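Side-chain contacts in uncharacterized protein Rv2866 (Mycobacterium tuberculosis, PDB 3G5O), which is the RNA-cleaving toxin of a type II toxin-antitoxin pair, cutting preferentially at the 3'-end of purine ribonucleotides until its cognate antitoxin neutralizes it: residues K58-R61 with G66-S69; L77-D82 with V88-V93. All blocks are in the same frame, centred on the assembly; numbering follows the deposited sequence.

Contact 1: K58-R61 with G66-S69; sequences KPLR and GTFS
Lys58 and Ser69 form an antiparallel hydrogen-bonded pair: Lys58 N donates to Ser69 O at 3.0 Å, and Ser69 N returns a bond to Lys58 O at 2.9 Å. Lys58 O also receives a CA-H...O contact from Phe68 CA. Pro59 follows as a non-hydrogen-bonded pair with Phe68, both side chains on the same face of the sheet. With CG anti to the carbonyl carbon (chi1 -67°), the Phe68 ring leans so that CD1 and CE1 reach the proline: CE1 rests 3.7 Å from Pro59 CB, and CD1 meets Pro59 CA. Leu60 N continues the backbone pairing with a bond to Thr67 O (2.9 Å, 169° at the hydrogen). The Leu60 side chain points toward 66-69 and divides its methyls: CD1 approaches Thr67 OG1 at 3.4 Å, while CD2 reaches Ser69 CB at 3.8 Å. Thr67 OG1 is itself hydrogen-bonded to Leu64 O in the connecting turn. A water joins the two segments at Leu60, accepting from Gly66 N and donating to both Leu60 O and Thr67 O. The hairpin edges the sheet: strand 68-72 pairs onward with strand 75-82, and Ser69 OG bonds Glu57 of the Rv2865 chain.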
loop_
_atom_site.group_PDB
_atom_site.type_symbol
_atom_site.label_atom_id
_atom_site.label_comp_id
_atom_site.label_asym_id
_atom_site.label_seq_id
_atom_site.Cartn_x
_atom_site.Cartn_y
_atom_site.Cartn_z
ATOM N N LYS C 58 -2.258 -11.317 -9.308
ATOM C CA LYS C 58 -1.760 -11.410 -7.924
ATOM C C LYS C 58 -2.852 -10.942 -6.959
ATOM O O LYS C 58 -3.580 -9.995 -7.275
ATOM C CB LYS C 58 -0.549 -10.482 -7.717
ATOM C CG LYS C 58 0.723 -10.913 -8.482
ATOM C CD LYS C 58 1.451 -12.093 -7.801
ATOM C CE LYS C 58 2.661 -12.533 -8.600
ATOM N NZ LYS C 58 2.260 -13.351 -9.803
ATOM N N PRO C 59 -2.977 -11.604 -5.794
ATOM C CA PRO C 59 -3.946 -11.105 -4.800
ATOM C C PRO C 59 -3.418 -9.800 -4.192
ATOM O O PRO C 59 -2.223 -9.673 -3.966
ATOM C CB PRO C 59 -3.997 -12.236 -3.732
ATOM C CG PRO C 59 -2.577 -12.919 -3.847
ATOM C CD PRO C 59 -2.219 -12.806 -5.336
ATOM N N LEU C 60 -4.293 -8.845 -3.924
ATOM C CA LEU C 60 -3.872 -7.594 -3.354
ATOM C C LEU C 60 -3.968 -7.660 -1.807
ATOM O O LEU C 60 -4.568 -8.603 -1.227
ATOM C CB LEU C 60 -4.718 -6.422 -3.916
ATOM C CG LEU C 60 -4.655 -6.190 -5.434
ATOM C CD1 LEU C 60 -5.344 -4.866 -5.816
ATOM C CD2 LEU C 60 -3.176 -6.159 -5.863
ATOM N N ARG C 61 -3.401 -6.662 -1.142
ATOM C CA ARG C 61 -3.230 -6.805 0.297
ATOM C C ARG C 61 -3.914 -5.700 1.047
ATOM O O ARG C 61 -4.357 -4.719 0.422
ATOM C CB ARG C 61 -1.744 -6.820 0.643
ATOM C CG ARG C 61 -1.007 -8.006 0.056
ATOM C CD ARG C 61 -1.676 -9.348 0.463
ATOM N NE ARG C 61 -0.913 -10.517 0.021
ATOM C CZ ARG C 61 -1.467 -11.678 -0.310
ATOM N NH1 ARG C 61 -2.789 -11.839 -0.246
ATOM N NH2 ARG C 61 -0.697 -12.696 -0.683
ATOM N N GLY C 66 -8.895 -9.351 -0.941
ATOM C CA GLY C 66 -10.116 -9.876 -1.581
ATOM C C GLY C 66 -10.188 -9.594 -3.096
ATOM O O GLY C 66 -11.036 -10.173 -3.792
ATOM N N THR C 67 -9.296 -8.727 -3.600
ATOM C CA THR C 67 -9.264 -8.359 -5.016
ATOM C C THR C 67 -7.960 -8.869 -5.607
ATOM O O THR C 67 -7.025 -9.244 -4.865
ATOM C CB THR C 67 -9.415 -6.811 -5.261
ATOM O OG1 THR C 67 -8.309 -6.105 -4.702
ATOM C CG2 THR C 67 -10.747 -6.240 -4.679
ATOM N N PHE C 68 -7.912 -8.946 -6.934
ATOM C CA PHE C 68 -6.726 -9.402 -7.652
ATOM C C PHE C 68 -6.421 -8.391 -8.738
ATOM O O PHE C 68 -7.345 -7.733 -9.255
ATOM C CB PHE C 68 -6.987 -10.758 -8.328
ATOM C CG PHE C 68 -7.198 -11.875 -7.352
ATOM C CD1 PHE C 68 -6.155 -12.759 -7.050
ATOM C CD2 PHE C 68 -8.438 -12.047 -6.726
ATOM C CE1 PHE C 68 -6.352 -13.802 -6.111
ATOM C CE2 PHE C 68 -8.628 -13.080 -5.784
ATOM C CZ PHE C 68 -7.597 -13.945 -5.485
ATOM N N SER C 69 -5.148 -8.315 -9.120
ATOM C CA SER C 69 -4.725 -7.440 -10.197
ATOM C C SER C 69 -3.993 -8.262 -11.250
ATOM O O SER C 69 -3.029 -8.968 -10.931
ATOM C CB SER C 69 -3.778 -6.385 -9.635
ATOM O OG SER C 69 -3.372 -5.499 -10.673
HETATM O O HOH W 1 -6.666 -10.335 -2.249
#

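Contact 2: L77-D82 with V88-V93; sequences LLYRID and VVILRV
A classic beta bulge interrupts the antiparallel hairpin of strands 75-82 and 87-95, with Leu91 and Arg92 both facing Leu78. Leu78 O accepts from Leu91 N at 2.8 Å and, weakly, from Arg92 N at 3.4 Å, while Leu78 N donates to Arg92 O. Beyond the bulge, Arg80 and Val89 exchange two backbone bonds, Arg80 N to Val89 O and Val89 N to Arg80 O. The extra residue, Leu91, directs its side chain toward the opposing strand, where its CD1 lies 3.9 Å from Arg80 CG. On the face carrying Leu78, Arg80, Val89 and Arg92, Leu78 CD2 meets Arg92 CG at 4.0 Å; the Arg92 chain then kinks twice along its length, and its NE forms a salt bridge with Asp29. Arg80 reaches outward to Asp75 of the Rv2865 chain, so this face of the RelE-family sheet receives the antitoxin. The face carrying Leu77, Tyr79, Val88 and Val93 is mostly apolar. Tyr79, its CG set between backbone N and carbonyl carbon (chi1 56°), brings CD1 to 3.7 Å from Val88 CG1, and its hydroxyl bonds Pro53 O. In one of its two conformers, Ile90 touches Tyr79 CB (3.8 Å) and Leu77 CD2 (3.9 Å) with CD1. Leu77 and Val93 run alongside each other, Leu77 CG to Val93 CG2 4.2 Å, and helix 35-51 covers them through Phe44 and Val41.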
loop_
_atom_site.group_PDB
_atom_site.type_symbol
_atom_site.label_atom_id
_atom_site.label_comp_id
_atom_site.label_asym_id
_atom_site.label_seq_id
_atom_site.Cartn_x
_atom_site.Cartn_y
_atom_site.Cartn_z
ATOM N N LEU C 77 -6.206 -5.126 -14.934
ATOM C CA LEU C 77 -7.587 -5.345 -14.537
ATOM C C LEU C 77 -7.571 -5.645 -13.067
ATOM O O LEU C 77 -6.700 -6.400 -12.601
ATOM C CB LEU C 77 -8.158 -6.563 -15.266
ATOM C CG LEU C 77 -8.610 -6.284 -16.695
ATOM C CD1 LEU C 77 -7.360 -6.053 -17.560
ATOM C CD2 LEU C 77 -9.377 -7.437 -17.299
ATOM N N LEU C 78 -8.543 -5.084 -12.366
ATOM C CA LEU C 78 -8.788 -5.367 -10.947
ATOM C C LEU C 78 -10.047 -6.230 -10.860
ATOM O O LEU C 78 -11.093 -5.867 -11.401
ATOM C CB LEU C 78 -9.025 -4.066 -10.175
ATOM C CG LEU C 78 -9.279 -4.156 -8.654
ATOM C CD1 LEU C 78 -7.976 -4.575 -7.983
ATOM C CD2 LEU C 78 -9.773 -2.793 -8.094
ATOM N N TYR C 79 -9.992 -7.351 -10.155
ATOM C CA TYR C 79 -11.129 -8.288 -10.233
ATOM C C TYR C 79 -11.348 -9.106 -8.983
ATOM O O TYR C 79 -10.484 -9.101 -8.121
ATOM C CB TYR C 79 -11.016 -9.222 -11.443
ATOM C CG TYR C 79 -9.757 -10.020 -11.523
ATOM C CD1 TYR C 79 -9.747 -11.360 -11.140
ATOM C CD2 TYR C 79 -8.563 -9.451 -12.000
ATOM C CE1 TYR C 79 -8.575 -12.139 -11.231
ATOM C CE2 TYR C 79 -7.387 -10.209 -12.087
ATOM C CZ TYR C 79 -7.406 -11.560 -11.713
ATOM O OH TYR C 79 -6.249 -12.324 -11.804
ATOM N N ARG C 80 -12.518 -9.754 -8.888
ATOM C CA ARG C 80 -12.800 -10.685 -7.816
ATOM C C ARG C 80 -13.045 -12.049 -8.446
ATOM O O ARG C 80 -13.471 -12.136 -9.608
ATOM C CB ARG C 80 -14.058 -10.250 -7.053
ATOM C CG ARG C 80 -13.859 -8.926 -6.251
ATOM C CD ARG C 80 -15.027 -8.723 -5.270
ATOM N NE ARG C 80 -14.998 -7.458 -4.523
ATOM C CZ ARG C 80 -14.273 -7.248 -3.437
ATOM N NH1 ARG C 80 -13.490 -8.218 -2.965
ATOM N NH2 ARG C 80 -14.348 -6.082 -2.811
ATOM N N ILE C 81 -12.779 -13.096 -7.656
ATOM C CA ILE C 81 -13.005 -14.495 -8.052
ATOM C C ILE C 81 -14.102 -15.068 -7.164
ATOM O O ILE C 81 -14.026 -14.970 -5.924
ATOM C CB ILE C 81 -11.760 -15.383 -7.841
ATOM C CG1 ILE C 81 -10.527 -14.754 -8.463
ATOM C CG2 ILE C 81 -11.960 -16.767 -8.471
ATOM C CD1 ILE C 81 -10.802 -14.275 -9.799
ATOM N N ASP C 82 -15.104 -15.656 -7.782
ATOM C CA ASP C 82 -16.157 -16.341 -7.057
ATOM C C ASP C 82 -16.092 -17.832 -7.459
ATOM O O ASP C 82 -16.655 -18.242 -8.480
ATOM C CB ASP C 82 -17.495 -15.681 -7.406
ATOM C CG ASP C 82 -18.703 -16.391 -6.749
ATOM O OD1 ASP C 82 -18.518 -17.434 -6.058
ATOM O OD2 ASP C 82 -19.840 -15.902 -6.956
ATOM N N VAL C 88 -15.677 -14.691 -12.545
ATOM C CA VAL C 88 -14.758 -13.593 -12.261
ATOM C C VAL C 88 -15.522 -12.335 -12.609
ATOM O O VAL C 88 -16.172 -12.303 -13.661
ATOM C CB VAL C 88 -13.560 -13.663 -13.181
ATOM C CG1 VAL C 88 -12.695 -12.322 -13.111
ATOM C CG2 VAL C 88 -12.737 -14.909 -12.857
ATOM N N VAL C 89 -15.420 -11.315 -11.745
ATOM C CA VAL C 89 -16.033 -10.020 -11.957
ATOM C C VAL C 89 -14.990 -8.924 -11.935
ATOM O O VAL C 89 -14.253 -8.768 -10.958
ATOM C CB VAL C 89 -17.151 -9.709 -10.914
ATOM C CG1 VAL C 89 -17.836 -8.388 -11.275
ATOM C CG2 VAL C 89 -18.228 -10.812 -10.915
ATOM N N ILE C 90 -14.891 -8.204 -13.058
ATOM C CA ILE C 90 -13.936 -7.120 -13.232
ATOM C C ILE C 90 -14.528 -5.860 -12.625
ATOM O O ILE C 90 -15.608 -5.440 -13.027
ATOM C CB ILE C 90 -13.702 -6.821 -14.739
ATOM C CG1 ILE C 90 -13.474 -8.121 -15.517
ATOM C CG2 ILE C 90 -12.545 -5.806 -14.937
ATOM C CD1 ILE C 90 -12.255 -8.871 -15.049
ATOM N N LEU C 91 -13.797 -5.250 -11.705
ATOM C CA LEU C 91 -14.193 -4.044 -10.991
ATOM C C LEU C 91 -13.655 -2.807 -11.687
ATOM O O LEU C 91 -14.362 -1.804 -11.760
ATOM C CB LEU C 91 -13.605 -4.072 -9.556
ATOM C CG LEU C 91 -13.868 -5.371 -8.795
ATOM C CD1 LEU C 91 -13.263 -5.205 -7.428
ATOM C CD2 LEU C 91 -15.410 -5.804 -8.696
ATOM N N ARG C 92 -12.427 -2.889 -12.196
ATOM C CA ARG C 92 -11.747 -1.747 -12.805
ATOM C C ARG C 92 -10.798 -2.193 -13.908
ATOM O O ARG C 92 -10.224 -3.313 -13.873
ATOM C CB ARG C 92 -10.907 -0.961 -11.768
ATOM C CG ARG C 92 -11.678 -0.346 -10.547
ATOM C CD ARG C 92 -12.588 0.833 -10.971
ATOM N NE ARG C 92 -11.886 1.847 -11.777
ATOM C CZ ARG C 92 -11.219 2.887 -11.248
ATOM N NH1 ARG C 92 -11.152 3.059 -9.932
ATOM N NH2 ARG C 92 -10.615 3.761 -12.038
ATOM N N VAL C 93 -10.578 -1.285 -14.855
ATOM C CA VAL C 93 -9.546 -1.469 -15.896
ATOM C C VAL C 93 -8.740 -0.172 -15.940
ATOM O O VAL C 93 -9.310 0.954 -15.922
ATOM C CB VAL C 93 -10.172 -1.744 -17.293
ATOM C CG1 VAL C 93 -9.054 -1.964 -18.343
ATOM C CG2 VAL C 93 -11.060 -2.975 -17.229
#

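Overall arrangement
Both segments of contact 1 precede those of contact 2, so the two hairpins follow in series along the chain, with centres about 9 Å apart. They belong to one mixed sheet, ordered 19-23, 87-95, 75-82, 68-72, 57-59, in which the neighbouring strands 68-72 and 75-82 join them. A probable hydrogen bond from Tyr79 N to Phe68 O (2.8 Å) links the two directly, and Leu60 CD1 packs 3.4 Å from Leu78 CD1. Contact 1 lies at the 57-59 edge, whereas contact 2 is more central, its mostly apolar face covered by helix 35-51. Both contacts touch the Rv2865 chain, consistent with the antitoxin that neutralizes the toxin binding across successive hairpins.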